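Local coordinates for protein aldehyde dehydrogenase (Anabaena variabilis, PDB 4H7N) that probably oxidises aldehydes to carboxylic acids with NAD+, as members of the aldehyde dehydrogenase family generally do, at residues K111-P116 and A458-T463. Numbering follows the deposited sequence.
Sequences KNTSIP and AFLIKT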
loop_
_atom_site.group_PDB
_atom_site.type_symbol
_atom_site.label_atom_id
_atom_site.label_comp_id
_atom_site.label_asym_id
_atom_site.label_seq_id
_atom_site.Cartn_x
_atom_site.Cartn_y
_atom_site.Cartn_z
ATOM N N LYS A 111 -16.977 19.067 -2.776
ATOM C CA LYS A 111 -18.114 18.414 -2.151
ATOM C C LYS A 111 -18.460 19.155 -0.888
ATOM O O LYS A 111 -17.624 19.864 -0.348
ATOM C CB LYS A 111 -17.756 16.978 -1.770
ATOM C CG LYS A 111 -17.790 16.008 -2.927
ATOM C CD LYS A 111 -17.602 14.576 -2.448
ATOM C CE LYS A 111 -16.975 13.714 -3.533
ATOM N NZ LYS A 111 -15.535 14.057 -3.730
ATOM N N ASN A 112 -19.678 18.973 -0.403
ATOM C CA ASN A 112 -20.011 19.402 0.943
ATOM C C ASN A 112 -19.674 18.309 1.927
ATOM O O ASN A 112 -19.274 17.243 1.530
ATOM C CB ASN A 112 -21.464 19.736 1.031
ATOM C CG ASN A 112 -21.834 20.811 0.062
ATOM O OD1 ASN A 112 -21.260 21.905 0.089
ATOM N ND2 ASN A 112 -22.780 20.513 -0.816
ATOM N N THR A 113 -19.795 18.601 3.207
ATOM C CA THR A 113 -19.523 17.652 4.273
ATOM C C THR A 113 -20.726 17.624 5.177
ATOM O O THR A 113 -21.654 18.347 4.939
ATOM C CB THR A 113 -18.314 18.110 5.109
ATOM O OG1 THR A 113 -18.644 19.303 5.842
ATOM C CG2 THR A 113 -17.105 18.352 4.208
ATOM N N SER A 114 -20.667 16.840 6.249
ATOM C CA SER A 114 -21.699 16.798 7.256
ATOM C C SER A 114 -21.791 18.083 8.053
ATOM O O SER A 114 -22.673 18.216 8.884
ATOM C CB SER A 114 -21.432 15.665 8.229
ATOM O OG SER A 114 -20.188 15.852 8.899
ATOM N N ILE A 115 -20.892 19.031 7.826
ATOM C CA ILE A 115 -20.983 20.307 8.524
ATOM C C ILE A 115 -21.262 21.414 7.497
ATOM O O ILE A 115 -20.530 21.543 6.513
ATOM C CB ILE A 115 -19.701 20.542 9.347
ATOM C CG1 ILE A 115 -19.543 19.385 10.336
ATOM C CG2 ILE A 115 -19.743 21.884 10.061
ATOM C CD1 ILE A 115 -18.480 19.609 11.362
ATOM N N PRO A 116 -22.340 22.213 7.711
ATOM C CA PRO A 116 -22.729 23.072 6.599
ATOM C C PRO A 116 -21.745 24.190 6.299
ATOM O O PRO A 116 -21.771 24.684 5.195
ATOM C CB PRO A 116 -24.107 23.638 7.010
ATOM C CG PRO A 116 -24.280 23.308 8.436
ATOM C CD PRO A 116 -23.278 22.273 8.846
ATOM N N ALA A 458 -6.566 16.334 1.124
ATOM C CA ALA A 458 -7.879 16.929 1.402
ATOM C C ALA A 458 -7.704 18.386 1.863
ATOM O O ALA A 458 -6.745 18.724 2.575
ATOM C CB ALA A 458 -8.601 16.110 2.459
ATOM N N PHE A 459 -8.573 19.268 1.375
ATOM C CA PHE A 459 -8.626 20.645 1.840
ATOM C C PHE A 459 -10.002 20.804 2.449
ATOM O O PHE A 459 -11.019 20.663 1.759
ATOM C CB PHE A 459 -8.413 21.655 0.707
ATOM C CG PHE A 459 -7.144 21.437 -0.072
ATOM C CD1 PHE A 459 -5.966 22.010 0.336
ATOM C CD2 PHE A 459 -7.131 20.622 -1.188
ATOM C CE1 PHE A 459 -4.785 21.791 -0.364
ATOM C CE2 PHE A 459 -5.944 20.398 -1.905
ATOM C CZ PHE A 459 -4.775 20.992 -1.481
ATOM N N LEU A 460 -10.023 21.060 3.739
ATOM C CA LEU A 460 -11.246 21.331 4.459
ATOM C C LEU A 460 -11.342 22.819 4.728
ATOM O O LEU A 460 -10.509 23.392 5.416
ATOM C CB LEU A 460 -11.274 20.559 5.766
ATOM C CG LEU A 460 -11.371 19.047 5.571
ATOM C CD1 LEU A 460 -10.971 18.256 6.813
ATOM C CD2 LEU A 460 -12.791 18.682 5.128
ATOM N N ILE A 461 -12.408 23.418 4.207
ATOM C CA ILE A 461 -12.509 24.857 4.080
ATOM C C ILE A 461 -13.636 25.432 4.909
ATOM O O ILE A 461 -14.799 25.099 4.716
ATOM C CB ILE A 461 -12.751 25.230 2.617
ATOM C CG1 ILE A 461 -11.608 24.667 1.764
ATOM C CG2 ILE A 461 -12.855 26.736 2.470
ATOM C CD1 ILE A 461 -11.885 24.559 0.294
ATOM N N LYS A 462 -13.278 26.316 5.824
ATOM C CA LYS A 462 -14.253 27.008 6.622
ATOM C C LYS A 462 -14.814 28.179 5.794
ATOM O O LYS A 462 -14.108 29.107 5.467
ATOM C CB LYS A 462 -13.633 27.494 7.925
ATOM C CG LYS A 462 -14.645 28.196 8.829
ATOM C CD LYS A 462 -13.957 28.760 10.049
ATOM C CE LYS A 462 -14.871 29.668 10.862
ATOM N NZ LYS A 462 -16.082 28.929 11.322
ATOM N N THR A 463 -16.081 28.084 5.416
ATOM C CA THR A 463 -16.714 29.104 4.585
ATOM C C THR A 463 -17.490 30.211 5.368
ATOM O O THR A 463 -18.025 31.113 4.737
ATOM C CB THR A 463 -17.738 28.459 3.626
ATOM O OG1 THR A 463 -18.766 27.838 4.407
ATOM C CG2 THR A 463 -17.075 27.393 2.739
#
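T113 and L460 meet in a sparse methyl-to-methyl contact within the projecting beta arm of the subunit, where strands 109-112 and 454-462 both pair antiparallel with strand 118-134, which lies between them. CG2 of T113 lies 4.4 Å from CD2 of L460, and both side chains also rest on L120 of the intervening strand. No hydrogen bond links the two segments, and only 64 Å² is buried. The same rotation that points CG2 at L460 (chi1 68°) turns the T113 hydroxyl back to its own chain: OG1 accepts a hydrogen bond from the backbone N of I115 (N to OG1 3.0 Å, 159° at the hydrogen) in an ST turn, and is also hydrogen-bonded to O of I118. This turn helps connect strands 109-112 and 118-134. A projecting beta arm of this kind is an oligomerisation element known from the aldehyde dehydrogenase family, and here residues 458-461 pair in parallel with a strand of the second subunit, continuing the sheet across the interface. M427 of that subunit packs on T113, while the carboxylate of E429 of the second subunit accepts a hydrogen bond from the backbone N of S114. Near the arm's end, T463 OG1 only approaches P116 O, at 4.4 Å, and is hydrogen-bonded instead to O of F117.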